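L-asparaginase I (Vibrio cholerae, PDB 2OCD) probably hydrolyses L-asparagine to L-aspartate and ammonium, as a homotetrameric cytoplasmic enzyme of the asparaginase 1 family. Local coordinates at residues B[3-8]-B[48-53]; B[39-44]-B[131-136]; B[83-88]-B[108-113]; B[155-160]-B[178-183]. One frame throughout, in Å; residues are numbered along the deposited sequence.

Contact 1. Residues B[3-8]-B[48-53]; sequences RKHIYI and LFTIHE. With ACT (acetate ion), chain F.
Ile6, Ile8, Thr50 and His52 carry the backbone bonding of two parallel strands: Ile6 N donates to Leu48 O (2.9 Å), Thr50 N to Ile6 O, Ile8 N to Thr50 O and His52 N to Ile8 O. Leu48 N reaches Lys4 O more weakly. A side-chain hydrogen bond adds to these, between His5 NE2 and Thr50 OG1 (2.8 Å), with OG1 near the imidazole plane at the ring edge. With its CG anti to the backbone N (chi1 -160°), His5 leans over the neighbouring strand, and Leu48 CB makes a CH-pi contact almost over the ring centre (3.9 Å to the centroid). Leu48 CD2 also lies over a face of the Arg3 guanidinium, whose NE bonds Met46 O. Tyr7 and His52 lie side by side; His52 NE2 donates almost straight to an acetate O, probably from the crystallisation liquor. On the face opposite His5 and Thr50, Ile8 CD1 packs on Phe49 CD2 (3.7 Å) and Ile8 CB on Ile51 CB. Strand 48-58 is one of the two outermost strands of this sheet within the chain; strand 5-12 separates it from strand 84-88, and Ile6 continues the apolar face onto Leu136 and Ala139 of helix 127-141.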
loop_
_atom_site.group_PDB
_atom_site.type_symbol
_atom_site.label_atom_id
_atom_site.label_comp_id
_atom_site.label_asym_id
_atom_site.label_seq_id
_atom_site.Cartn_x
_atom_site.Cartn_y
_atom_site.Cartn_z
ATOM N N ARG B 3 39.234 4.004 4.518
ATOM C CA ARG B 3 38.191 3.108 4.036
ATOM C C ARG B 3 38.102 1.767 4.755
ATOM O O ARG B 3 39.104 1.207 5.213
ATOM C CB ARG B 3 38.395 2.763 2.561
ATOM C CG ARG B 3 38.218 3.906 1.611
ATOM C CD ARG B 3 38.800 3.569 0.237
ATOM N NE ARG B 3 37.795 3.096 -0.708
ATOM C CZ ARG B 3 38.047 2.803 -1.991
ATOM N NH1 ARG B 3 39.284 2.901 -2.494
ATOM N NH2 ARG B 3 37.061 2.401 -2.776
ATOM N N LYS B 4 36.879 1.247 4.714
ATOM C CA LYS B 4 36.500 -0.016 5.263
ATOM C C LYS B 4 36.863 -1.068 4.207
ATOM O O LYS B 4 37.095 -0.725 3.051
ATOM C CB LYS B 4 34.980 -0.032 5.551
ATOM C CG LYS B 4 34.349 1.288 6.095
ATOM C CD LYS B 4 33.985 2.328 4.990
ATOM C CE LYS B 4 32.890 3.357 5.397
ATOM N NZ LYS B 4 33.269 4.305 6.491
ATOM N N HIS B 5 36.915 -2.340 4.611
ATOM C CA HIS B 5 37.193 -3.473 3.700
ATOM C C HIS B 5 36.189 -4.627 3.965
ATOM O O HIS B 5 36.196 -5.204 5.041
ATOM C CB HIS B 5 38.619 -3.999 3.909
ATOM C CG HIS B 5 39.140 -4.801 2.761
ATOM N ND1 HIS B 5 40.448 -4.723 2.336
ATOM C CD2 HIS B 5 38.520 -5.652 1.908
ATOM C CE1 HIS B 5 40.613 -5.503 1.281
ATOM N NE2 HIS B 5 39.464 -6.078 1.001
ATOM N N ILE B 6 35.365 -4.975 2.977
ATOM C CA ILE B 6 34.313 -6.018 3.132
ATOM C C ILE B 6 34.667 -7.254 2.348
ATOM O O ILE B 6 35.193 -7.181 1.235
ATOM C CB ILE B 6 32.922 -5.543 2.680
ATOM C CG1 ILE B 6 32.631 -4.164 3.295
ATOM C CG2 ILE B 6 31.845 -6.538 3.090
ATOM C CD1 ILE B 6 32.498 -4.174 4.873
ATOM N N TYR B 7 34.396 -8.391 2.949
ATOM C CA TYR B 7 34.700 -9.649 2.351
ATOM C C TYR B 7 33.394 -10.169 1.744
ATOM O O TYR B 7 32.385 -10.245 2.453
ATOM C CB TYR B 7 35.204 -10.581 3.431
ATOM C CG TYR B 7 35.357 -12.009 3.035
ATOM C CD1 TYR B 7 36.535 -12.456 2.464
ATOM C CD2 TYR B 7 34.355 -12.926 3.288
ATOM C CE1 TYR B 7 36.700 -13.778 2.117
ATOM C CE2 TYR B 7 34.502 -14.251 2.961
ATOM C CZ TYR B 7 35.671 -14.679 2.372
ATOM O OH TYR B 7 35.843 -15.994 2.047
ATOM N N ILE B 8 33.423 -10.486 0.432
ATOM C CA ILE B 8 32.297 -11.063 -0.238
ATOM C C ILE B 8 32.550 -12.504 -0.480
ATOM O O ILE B 8 33.545 -12.875 -1.119
ATOM C CB ILE B 8 32.102 -10.489 -1.586
ATOM C CG1 ILE B 8 31.985 -8.970 -1.508
ATOM C CG2 ILE B 8 30.860 -11.086 -2.207
ATOM C CD1 ILE B 8 32.065 -8.340 -2.894
ATOM N N LEU B 48 36.587 -0.842 0.125
ATOM C CA LEU B 48 37.339 -1.912 -0.530
ATOM C C LEU B 48 36.558 -3.236 -0.358
ATOM O O LEU B 48 35.769 -3.382 0.566
ATOM C CB LEU B 48 38.740 -2.047 0.101
ATOM C CG LEU B 48 39.765 -0.915 -0.122
ATOM C CD1 LEU B 48 41.072 -1.264 0.576
ATOM C CD2 LEU B 48 40.003 -0.696 -1.588
ATOM N N PHE B 49 36.796 -4.189 -1.243
ATOM C CA PHE B 49 36.194 -5.497 -1.116
ATOM C C PHE B 49 37.080 -6.581 -1.762
ATOM O O PHE B 49 37.697 -6.361 -2.799
ATOM C CB PHE B 49 34.784 -5.502 -1.729
ATOM C CG PHE B 49 34.763 -5.336 -3.225
ATOM C CD1 PHE B 49 34.498 -4.104 -3.791
ATOM C CD2 PHE B 49 34.985 -6.422 -4.064
ATOM C CE1 PHE B 49 34.472 -3.933 -5.191
ATOM C CE2 PHE B 49 34.978 -6.291 -5.460
ATOM C CZ PHE B 49 34.729 -5.035 -6.031
ATOM N N THR B 50 37.127 -7.735 -1.103
ATOM C CA THR B 50 37.688 -8.968 -1.631
ATOM C C THR B 50 36.560 -10.002 -1.764
ATOM O O THR B 50 35.778 -10.236 -0.826
ATOM C CB THR B 50 38.745 -9.530 -0.662
ATOM O OG1 THR B 50 39.679 -8.494 -0.358
ATOM C CG2 THR B 50 39.482 -10.750 -1.238
ATOM N N ILE B 51 36.505 -10.624 -2.936
ATOM C CA ILE B 51 35.555 -11.656 -3.222
ATOM C C ILE B 51 36.298 -12.979 -3.300
ATOM O O ILE B 51 37.349 -13.049 -3.937
ATOM C CB ILE B 51 34.821 -11.369 -4.517
ATOM C CG1 ILE B 51 33.771 -12.432 -4.792
ATOM C CG2 ILE B 51 35.781 -11.272 -5.711
ATOM C CD1 ILE B 51 32.788 -11.991 -5.840
ATOM N N HIS B 52 35.731 -13.994 -2.621
ATOM C CA HIS B 52 36.114 -15.376 -2.755
ATOM C C HIS B 52 34.959 -16.145 -3.354
ATOM O O HIS B 52 33.893 -16.189 -2.793
ATOM C CB HIS B 52 36.407 -15.993 -1.367
ATOM C CG HIS B 52 36.603 -17.486 -1.383
ATOM N ND1 HIS B 52 37.549 -18.110 -2.169
ATOM C CD2 HIS B 52 35.976 -18.475 -0.703
ATOM C CE1 HIS B 52 37.499 -19.418 -1.967
ATOM N NE2 HIS B 52 36.548 -19.669 -1.085
ATOM N N GLU B 53 35.167 -16.777 -4.491
ATOM C CA GLU B 53 34.145 -17.659 -5.052
ATOM C C GLU B 53 34.334 -19.086 -4.519
ATOM O O GLU B 53 35.451 -19.627 -4.524
ATOM C CB GLU B 53 34.190 -17.652 -6.581
ATOM C CG GLU B 53 33.369 -18.758 -7.172
ATOM C CD GLU B 53 33.159 -18.631 -8.667
ATOM O OE1 GLU B 53 33.539 -17.603 -9.278
ATOM O OE2 GLU B 53 32.575 -19.579 -9.233
HETATM C C ACT F . 35.624 -22.064 0.864
HETATM O O ACT F . 35.724 -22.404 -0.351
HETATM O OXT ACT F . 34.581 -22.454 1.433
HETATM C CH3 ACT F . 36.666 -21.263 1.606
#

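Contact 2. Residues B[39-44]-B[131-136]; sequences PEFHRP and NLLNAL
Phe41 drives its ring against helix 127-141, where Leu132, Leu133 and Leu136 receive it; the contact is carried by apolar side-chain contacts, with no hydrogen bond between the two segments. The aromatic packing centres on the CD1-CE1 part of the ring. Phe41 CE1 touches Leu132 CG at 3.8 Å, and the two side chains cross at about a right angle. Phe41 CE1 also stands 4.2 Å from Leu133 CG, which lies over a ring face, and it comes near the backbone N of Leu133. One turn along the helix from Leu132, Leu136 CD1 approaches Phe41 CD1 at 4.0 Å, near the ring plane at its edge. Face and edge are thus met by different leucines of one helix surface. Phe41 CG is anti to its own carbonyl carbon (chi1 -72°), a setting that carries the ring toward the helix although the first bond of the side chain does not aim there.

The aliphatic part is smaller: Glu40 CB meets Leu133 CD1 at 4.1 Å, so the methylene of an acidic residue extends the apolar surface beside the phenyl group. Within the loop, a backbone bond from His42 N to Pro39 O (2.8 Å) closes the 3-10 turn that presents both residues. Arg43 NH2 bonds Ala122 O of a second subunit, and Glu40 packs on Glu40 of that subunit.

The contact joins the loop between helix 31-35 and strand 48-58 to the helix lying on the central sheet. Leu133 and Leu136 also touch Met46, while Leu132 and Leu136 continue onto Val86 of strand 84-88.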
loop_
_atom_site.group_PDB
_atom_site.type_symbol
_atom_site.label_atom_id
_atom_site.label_comp_id
_atom_site.label_asym_id
_atom_site.label_seq_id
_atom_site.Cartn_x
_atom_site.Cartn_y
_atom_site.Cartn_z
ATOM N N PRO B 39 32.853 0.074 -12.680
ATOM C CA PRO B 39 33.378 1.233 -11.943
ATOM C C PRO B 39 32.549 1.722 -10.716
ATOM O O PRO B 39 33.116 2.259 -9.737
ATOM C CB PRO B 39 33.427 2.312 -13.027
ATOM C CG PRO B 39 33.430 1.560 -14.309
ATOM C CD PRO B 39 32.628 0.376 -14.102
ATOM N N GLU B 40 31.227 1.507 -10.772
ATOM C CA GLU B 40 30.317 1.810 -9.629
ATOM C C GLU B 40 30.829 1.236 -8.301
ATOM O O GLU B 40 30.591 1.813 -7.223
ATOM C CB GLU B 40 28.900 1.236 -9.839
ATOM C CG GLU B 40 28.338 1.322 -11.246
ATOM C CD GLU B 40 28.545 0.039 -12.065
ATOM O OE1 GLU B 40 27.972 -1.006 -11.679
ATOM O OE2 GLU B 40 29.259 0.093 -13.100
ATOM N N PHE B 41 31.469 0.068 -8.369
ATOM C CA PHE B 41 31.945 -0.613 -7.157
ATOM C C PHE B 41 33.341 -0.136 -6.700
ATOM O O PHE B 41 33.869 -0.601 -5.693
ATOM C CB PHE B 41 31.938 -2.138 -7.383
ATOM C CG PHE B 41 30.560 -2.738 -7.414
ATOM C CD1 PHE B 41 29.948 -3.169 -6.254
ATOM C CD2 PHE B 41 29.849 -2.838 -8.611
ATOM C CE1 PHE B 41 28.673 -3.693 -6.300
ATOM C CE2 PHE B 41 28.561 -3.379 -8.642
ATOM C CZ PHE B 41 27.984 -3.795 -7.514
ATOM N N HIS B 42 33.940 0.781 -7.446
ATOM C CA HIS B 42 35.320 1.175 -7.226
ATOM C C HIS B 42 35.367 2.697 -7.238
ATOM O O HIS B 42 35.682 3.364 -8.263
ATOM C CB HIS B 42 36.230 0.614 -8.318
ATOM C CG HIS B 42 36.293 -0.876 -8.361
ATOM N ND1 HIS B 42 36.830 -1.626 -7.340
ATOM C CD2 HIS B 42 35.922 -1.753 -9.319
ATOM C CE1 HIS B 42 36.767 -2.905 -7.658
ATOM N NE2 HIS B 42 36.233 -3.008 -8.861
ATOM N N ARG B 43 34.996 3.255 -6.102
ATOM C CA ARG B 43 34.935 4.686 -5.959
ATOM C C ARG B 43 35.128 4.965 -4.493
ATOM O O ARG B 43 34.766 4.139 -3.649
ATOM C CB ARG B 43 33.589 5.249 -6.477
ATOM C CG ARG B 43 32.376 4.636 -5.818
ATOM C CD ARG B 43 31.106 5.085 -6.469
ATOM N NE ARG B 43 30.897 6.493 -6.178
ATOM C CZ ARG B 43 30.214 7.347 -6.938
ATOM N NH1 ARG B 43 29.604 6.963 -8.055
ATOM N NH2 ARG B 43 30.152 8.602 -6.570
ATOM N N PRO B 44 35.679 6.148 -4.190
ATOM C CA PRO B 44 36.174 6.500 -2.851
ATOM C C PRO B 44 35.163 6.261 -1.748
ATOM O O PRO B 44 35.520 5.885 -0.644
ATOM C CB PRO B 44 36.484 7.999 -2.990
ATOM C CG PRO B 44 36.848 8.148 -4.422
ATOM C CD PRO B 44 35.873 7.262 -5.140
ATOM N N ASN B 131 21.396 -4.571 -5.133
ATOM C CA ASN B 131 21.447 -5.382 -3.930
ATOM C C ASN B 131 22.886 -5.547 -3.420
ATOM O O ASN B 131 23.128 -5.469 -2.235
ATOM C CB ASN B 131 20.858 -6.778 -4.180
ATOM C CG ASN B 131 19.322 -6.827 -4.144
ATOM O OD1 ASN B 131 18.739 -7.807 -4.593
ATOM N ND2 ASN B 131 18.685 -5.825 -3.579
ATOM N N LEU B 132 23.845 -5.762 -4.300
ATOM C CA LEU B 132 25.229 -5.848 -3.855
ATOM C C LEU B 132 25.820 -4.472 -3.517
ATOM O O LEU B 132 26.588 -4.317 -2.544
ATOM C CB LEU B 132 26.112 -6.529 -4.905
ATOM C CG LEU B 132 27.553 -6.817 -4.480
ATOM C CD1 LEU B 132 27.691 -7.537 -3.136
ATOM C CD2 LEU B 132 28.275 -7.572 -5.583
ATOM N N LEU B 133 25.474 -3.485 -4.328
ATOM C CA LEU B 133 25.928 -2.137 -4.111
ATOM C C LEU B 133 25.544 -1.666 -2.720
ATOM O O LEU B 133 26.372 -1.246 -1.940
ATOM C CB LEU B 133 25.359 -1.225 -5.191
ATOM C CG LEU B 133 26.353 -0.193 -5.665
ATOM C CD1 LEU B 133 26.026 0.255 -7.107
ATOM C CD2 LEU B 133 26.283 0.957 -4.628
ATOM N N ASN B 134 24.275 -1.743 -2.386
ATOM C CA ASN B 134 23.854 -1.238 -1.083
ATOM C C ASN B 134 24.226 -2.138 0.105
ATOM O O ASN B 134 24.375 -1.632 1.232
ATOM C CB ASN B 134 22.343 -1.002 -1.078
ATOM C CG ASN B 134 21.912 0.210 -1.900
ATOM O OD1 ASN B 134 22.744 1.026 -2.325
ATOM N ND2 ASN B 134 20.585 0.322 -2.135
ATOM N N ALA B 135 24.322 -3.456 -0.124
ATOM C CA ALA B 135 24.752 -4.376 0.919
ATOM C C ALA B 135 26.124 -3.950 1.315
ATOM O O ALA B 135 26.431 -3.828 2.514
ATOM C CB ALA B 135 24.801 -5.830 0.438
ATOM N N LEU B 136 26.959 -3.713 0.302
ATOM C CA LEU B 136 28.283 -3.216 0.564
ATOM C C LEU B 136 28.246 -1.859 1.278
ATOM O O LEU B 136 28.894 -1.691 2.301
ATOM C CB LEU B 136 29.125 -3.159 -0.717
ATOM C CG LEU B 136 29.734 -4.511 -1.172
ATOM C CD1 LEU B 136 30.547 -4.368 -2.494
ATOM C CD2 LEU B 136 30.602 -5.183 -0.082
#

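Contact 3. Residues B[83-88]-B[108-113]; sequences DGFVIL and LGKPVI
Phe85 is bonded through both its N and its O: Phe85 N donates to Pro111 O (3.0 Å), and Phe85 O accepts from Ile113 N (3.0 Å); further on, Ile87 N donates to Ile113 O (2.8 Å). The first is the most bent, at 131° on the hydrogen. Where the strands start, a water links the charged ends, accepting from Lys110 NZ and donating to Asp83 OD2; the two groups themselves stay 4.9 Å apart from Asp83 OD2 to Lys110 NZ. Each has a further partner, Asp83 OD1 taking His5 N and Lys110 NZ giving to Tyr82 O. Two parallel neighbours of the central sheet meet here, joined through helix 94-104 in a beta-alpha-beta crossover. Around the bonded core, Val86 CA and Val112 CA make CA-H...O contacts to Ile113 O and Phe85 O respectively. Phe85 turns its ring edge toward Lys110, whose CD lies 4.0 Å from Phe85 CE2, and Pro111 O also sits by that edge. Val112 CG1, anti to the backbone N (chi1 -167°), touches Ile87 CD1 at 3.4 Å and also borders Phe85 CB. On the face carrying Val86 and Ile113, helix 127-141 covers both, Val86 on Leu132, Ala135 and Leu136, Ile113 on Val138.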
loop_
_atom_site.group_PDB
_atom_site.type_symbol
_atom_site.label_atom_id
_atom_site.label_comp_id
_atom_site.label_asym_id
_atom_site.label_seq_id
_atom_site.Cartn_x
_atom_site.Cartn_y
_atom_site.Cartn_z
ATOM N N ASP B 83 36.175 -5.663 7.921
ATOM C CA ASP B 83 35.283 -4.866 8.772
ATOM C C ASP B 83 33.807 -5.263 8.640
ATOM O O ASP B 83 32.972 -4.722 9.376
ATOM C CB ASP B 83 35.444 -3.380 8.455
ATOM C CG ASP B 83 36.925 -2.973 8.287
ATOM O OD1 ASP B 83 37.320 -2.439 7.197
ATOM O OD2 ASP B 83 37.711 -3.229 9.251
ATOM N N GLY B 84 33.503 -6.192 7.721
ATOM C CA GLY B 84 32.153 -6.689 7.500
ATOM C C GLY B 84 32.120 -7.795 6.442
ATOM O O GLY B 84 33.157 -8.174 5.876
ATOM N N PHE B 85 30.942 -8.350 6.188
ATOM C CA PHE B 85 30.836 -9.526 5.327
ATOM C C PHE B 85 29.542 -9.538 4.605
ATOM O O PHE B 85 28.524 -9.289 5.229
ATOM C CB PHE B 85 30.933 -10.767 6.188
ATOM C CG PHE B 85 32.150 -10.766 7.059
ATOM C CD1 PHE B 85 33.338 -11.276 6.589
ATOM C CD2 PHE B 85 32.115 -10.184 8.321
ATOM C CE1 PHE B 85 34.430 -11.241 7.344
ATOM C CE2 PHE B 85 33.218 -10.131 9.071
ATOM C CZ PHE B 85 34.389 -10.661 8.585
ATOM N N VAL B 86 29.588 -9.826 3.303
ATOM C CA VAL B 86 28.413 -10.043 2.461
ATOM C C VAL B 86 28.445 -11.428 1.874
ATOM O O VAL B 86 29.394 -11.796 1.211
ATOM C CB VAL B 86 28.357 -9.065 1.261
ATOM C CG1 VAL B 86 27.135 -9.379 0.332
ATOM C CG2 VAL B 86 28.287 -7.627 1.757
ATOM N N ILE B 87 27.381 -12.190 2.085
ATOM C CA ILE B 87 27.315 -13.550 1.600
ATOM C C ILE B 87 26.328 -13.543 0.441
ATOM O O ILE B 87 25.116 -13.345 0.639
ATOM C CB ILE B 87 26.853 -14.507 2.723
ATOM C CG1 ILE B 87 27.930 -14.643 3.801
ATOM C CG2 ILE B 87 26.521 -15.902 2.194
ATOM C CD1 ILE B 87 27.371 -15.024 5.218
ATOM N N LEU B 88 26.855 -13.749 -0.767
ATOM C CA LEU B 88 26.018 -13.996 -1.970
ATOM C C LEU B 88 25.592 -15.433 -2.028
ATOM O O LEU B 88 26.372 -16.312 -1.828
ATOM C CB LEU B 88 26.733 -13.630 -3.277
ATOM C CG LEU B 88 27.168 -12.169 -3.356
ATOM C CD1 LEU B 88 27.848 -11.903 -4.736
ATOM C CD2 LEU B 88 25.910 -11.203 -3.023
ATOM N N LEU B 108 28.665 -11.818 17.744
ATOM C CA LEU B 108 29.025 -11.179 16.467
ATOM C C LEU B 108 29.162 -9.670 16.689
ATOM O O LEU B 108 28.224 -9.017 17.192
ATOM C CB LEU B 108 27.924 -11.452 15.455
ATOM C CG LEU B 108 28.177 -11.110 14.009
ATOM C CD1 LEU B 108 29.256 -12.071 13.508
ATOM C CD2 LEU B 108 26.830 -11.165 13.237
ATOM N N GLY B 109 30.353 -9.145 16.385
ATOM C CA GLY B 109 30.658 -7.701 16.451
ATOM C C GLY B 109 30.932 -7.081 15.080
ATOM O O GLY B 109 31.626 -6.071 14.992
ATOM N N LYS B 110 30.374 -7.677 14.019
ATOM C CA LYS B 110 30.605 -7.261 12.637
ATOM C C LYS B 110 29.396 -7.622 11.766
ATOM O O LYS B 110 28.783 -8.664 11.956
ATOM C CB LYS B 110 31.915 -7.898 12.076
ATOM C CG LYS B 110 33.273 -7.341 12.711
ATOM C CD LYS B 110 34.541 -7.878 12.035
ATOM C CE LYS B 110 35.766 -7.632 12.861
ATOM N NZ LYS B 110 36.943 -7.218 12.043
ATOM N N PRO B 111 29.019 -6.745 10.822
ATOM C CA PRO B 111 27.842 -7.023 9.980
ATOM C C PRO B 111 28.040 -8.203 9.097
ATOM O O PRO B 111 29.120 -8.336 8.539
ATOM C CB PRO B 111 27.724 -5.792 9.085
ATOM C CG PRO B 111 28.462 -4.761 9.768
ATOM C CD PRO B 111 29.607 -5.451 10.483
ATOM N N VAL B 112 27.018 -9.061 9.012
ATOM C CA VAL B 112 26.943 -10.145 8.036
ATOM C C VAL B 112 25.603 -10.017 7.338
ATOM O O VAL B 112 24.564 -10.136 7.948
ATOM C CB VAL B 112 27.081 -11.531 8.673
ATOM C CG1 VAL B 112 27.318 -12.556 7.600
ATOM C CG2 VAL B 112 28.197 -11.554 9.658
ATOM N N ILE B 113 25.678 -9.709 6.044
ATOM C CA ILE B 113 24.553 -9.446 5.198
ATOM C C ILE B 113 24.526 -10.494 4.099
ATOM O O ILE B 113 25.426 -10.558 3.255
ATOM C CB ILE B 113 24.683 -8.082 4.530
ATOM C CG1 ILE B 113 24.947 -6.968 5.543
ATOM C CG2 ILE B 113 23.412 -7.743 3.815
ATOM C CD1 ILE B 113 24.819 -5.526 4.902
HETATM O O HOH W 1 36.860 -4.742 11.970
#

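Contact 4. Residues B[155-160]-B[178-183]; sequences LMRGNR and PPLLEA
Leu155 and Leu181 form an antiparallel hydrogen-bonded pair, Leu155 N giving to Leu181 O at 2.8 Å and Leu181 N returning to Leu155 O at 3.3 Å, the longer bond meeting a lone pair of Leu155 O in the carbonyl plane. Leu180 and Leu181 both stand opposite Leu155, which makes this a classic beta bulge at the start of strand 181-183.

Among the side chains, Leu155 CB meets Leu181 CG at 3.9 Å, and the two cross at a slant on one face of the sheet. Leu180 takes the other end of the contact: with CG anti to its carbonyl carbon (chi1 -66°), its CD1 comes 3.6 Å from Arg157 N, and its CD2 lies 4.0 Å from Arg157 NH2. The two side chains cross at about a right angle. Pro179 CB rests against Leu155 O and reaches selenomethionine Met156 CG at 4.2 Å. A water ties the segments beyond the strand pairing, accepting from Arg157 N and donating to Pro178 O.

Leu180 CD2 lies beside a guanidinium whose NE is paired with Glu146 and whose NH1 bonds Gly333 O. Two backbone bonds hold the bulge and the water bridges the chains before it, at Pro178, while aliphatic carbons of Pro179, Leu180 and Leu181 pack against Leu155 and against polar backbone and guanidinium atoms.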
loop_
_atom_site.group_PDB
_atom_site.type_symbol
_atom_site.label_atom_id
_atom_site.label_comp_id
_atom_site.label_asym_id
_atom_site.label_seq_id
_atom_site.Cartn_x
_atom_site.Cartn_y
_atom_site.Cartn_z
ATOM N N LEU B 155 16.573 -4.153 4.522
ATOM C CA LEU B 155 17.441 -5.021 5.250
ATOM C C LEU B 155 16.645 -5.593 6.374
ATOM O O LEU B 155 16.161 -4.844 7.218
ATOM C CB LEU B 155 18.590 -4.223 5.841
ATOM C CG LEU B 155 19.606 -5.088 6.588
ATOM C CD1 LEU B 155 20.390 -5.929 5.568
ATOM C CD2 LEU B 155 20.533 -4.223 7.498
HETATM N N MSE B 156 16.542 -6.913 6.430
HETATM C CA MSE B 156 15.756 -7.550 7.474
HETATM C C MSE B 156 16.602 -8.367 8.402
HETATM O O MSE B 156 17.631 -8.852 8.007
HETATM C CB MSE B 156 14.684 -8.435 6.854
HETATM C CG MSE B 156 13.704 -7.663 5.993
HETATM SE SE MSE B 156 13.023 -8.813 4.567
HETATM C CE MSE B 156 14.353 -8.240 3.168
ATOM N N ARG B 157 16.154 -8.547 9.642
ATOM C CA ARG B 157 16.830 -9.499 10.536
ATOM C C ARG B 157 16.826 -10.872 9.875
ATOM O O ARG B 157 15.797 -11.330 9.438
ATOM C CB ARG B 157 16.167 -9.538 11.907
ATOM C CG ARG B 157 16.849 -10.477 12.880
ATOM C CD ARG B 157 16.448 -10.227 14.358
ATOM N NE ARG B 157 17.005 -8.971 14.833
ATOM C CZ ARG B 157 16.464 -8.178 15.742
ATOM N NH1 ARG B 157 15.340 -8.488 16.328
ATOM N NH2 ARG B 157 17.067 -7.050 16.057
ATOM N N GLY B 158 17.987 -11.505 9.776
ATOM C CA GLY B 158 18.138 -12.765 9.079
ATOM C C GLY B 158 17.183 -13.809 9.548
ATOM O O GLY B 158 16.447 -14.407 8.756
ATOM N N ASN B 159 17.133 -14.010 10.862
ATOM C CA ASN B 159 16.226 -15.008 11.438
ATOM C C ASN B 159 14.783 -14.539 11.604
ATOM O O ASN B 159 13.961 -15.290 12.126
ATOM C CB ASN B 159 16.787 -15.538 12.747
ATOM C CG ASN B 159 16.871 -14.486 13.827
ATOM O OD1 ASN B 159 16.188 -13.477 13.786
ATOM N ND2 ASN B 159 17.731 -14.735 14.810
ATOM N N ARG B 160 14.439 -13.340 11.134
ATOM C CA ARG B 160 13.010 -12.964 11.019
ATOM C C ARG B 160 12.432 -13.062 9.582
ATOM O O ARG B 160 11.254 -12.693 9.345
ATOM C CB ARG B 160 12.769 -11.560 11.514
ATOM C CG ARG B 160 13.173 -11.374 12.923
ATOM C CD ARG B 160 12.182 -12.027 13.824
ATOM N NE ARG B 160 12.052 -11.293 15.075
ATOM C CZ ARG B 160 10.961 -11.306 15.817
ATOM N NH1 ARG B 160 9.907 -12.029 15.433
ATOM N NH2 ARG B 160 10.934 -10.597 16.939
ATOM N N PRO B 178 9.518 -5.295 11.856
ATOM C CA PRO B 178 9.792 -4.337 10.781
ATOM C C PRO B 178 11.217 -4.406 10.339
ATOM O O PRO B 178 12.063 -4.726 11.146
ATOM C CB PRO B 178 9.572 -2.984 11.442
ATOM C CG PRO B 178 8.644 -3.264 12.589
ATOM C CD PRO B 178 9.079 -4.620 13.095
ATOM N N PRO B 179 11.493 -4.044 9.083
ATOM C CA PRO B 179 12.854 -4.177 8.624
ATOM C C PRO B 179 13.740 -3.250 9.425
ATOM O O PRO B 179 13.298 -2.184 9.822
ATOM C CB PRO B 179 12.805 -3.759 7.148
ATOM C CG PRO B 179 11.404 -3.468 6.832
ATOM C CD PRO B 179 10.619 -3.417 8.080
ATOM N N LEU B 180 14.969 -3.708 9.676
ATOM C CA LEU B 180 15.984 -2.974 10.415
ATOM C C LEU B 180 16.393 -1.731 9.708
ATOM O O LEU B 180 16.689 -0.718 10.364
ATOM C CB LEU B 180 17.222 -3.812 10.553
ATOM C CG LEU B 180 17.035 -5.034 11.414
ATOM C CD1 LEU B 180 18.192 -5.964 11.167
ATOM C CD2 LEU B 180 16.912 -4.606 12.865
ATOM N N LEU B 181 16.459 -1.802 8.377
ATOM C CA LEU B 181 16.651 -0.598 7.608
ATOM C C LEU B 181 16.071 -0.652 6.208
ATOM O O LEU B 181 15.797 -1.718 5.696
ATOM C CB LEU B 181 18.119 -0.145 7.664
ATOM C CG LEU B 181 19.159 -0.400 6.617
ATOM C CD1 LEU B 181 18.866 0.349 5.375
ATOM C CD2 LEU B 181 20.439 0.113 7.205
ATOM N N GLU B 182 15.816 0.531 5.658
ATOM C CA GLU B 182 15.295 0.714 4.293
ATOM C C GLU B 182 16.244 1.507 3.356
ATOM O O GLU B 182 16.630 2.656 3.637
ATOM C CB GLU B 182 13.983 1.458 4.341
ATOM C CG GLU B 182 13.016 0.927 5.365
ATOM C CD GLU B 182 11.885 0.171 4.740
ATOM O OE1 GLU B 182 12.087 -0.433 3.655
ATOM O OE2 GLU B 182 10.791 0.181 5.350
ATOM N N ALA B 183 16.568 0.863 2.237
ATOM C CA ALA B 183 17.483 1.363 1.222
ATOM C C ALA B 183 16.749 2.011 0.045
ATOM O O ALA B 183 16.776 1.525 -1.077
ATOM C CB ALA B 183 18.361 0.193 0.722
HETATM O O HOH W 2 13.378 -7.471 10.091
#

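How the contacts relate
All four contacts lie in the N-terminal part of the asparaginase. Contacts 1, 3 and 4 share its mixed sheet: contact 1 joins strands 48-58 and 5-12, contact 3 joins 84-88 and 112-115, and contact 4 adds the antiparallel pair 154-157 and 181-183. Centres of contacts 1 and 3 lie about 10 Å apart, those of 3 and 4 about 14 Å, and of 1 and 4 about 22 Å. Contact 2 brings helix 127-141 against the loop before strand 48-58, touching the other three. Along the chain, contacts 1 and 2 cross, contact 3 is nested within contact 2, and contact 4 follows. Helix 127-141 thus covers one face of the sheet, with the loop packed against it, and contact 2 also borders a second subunit.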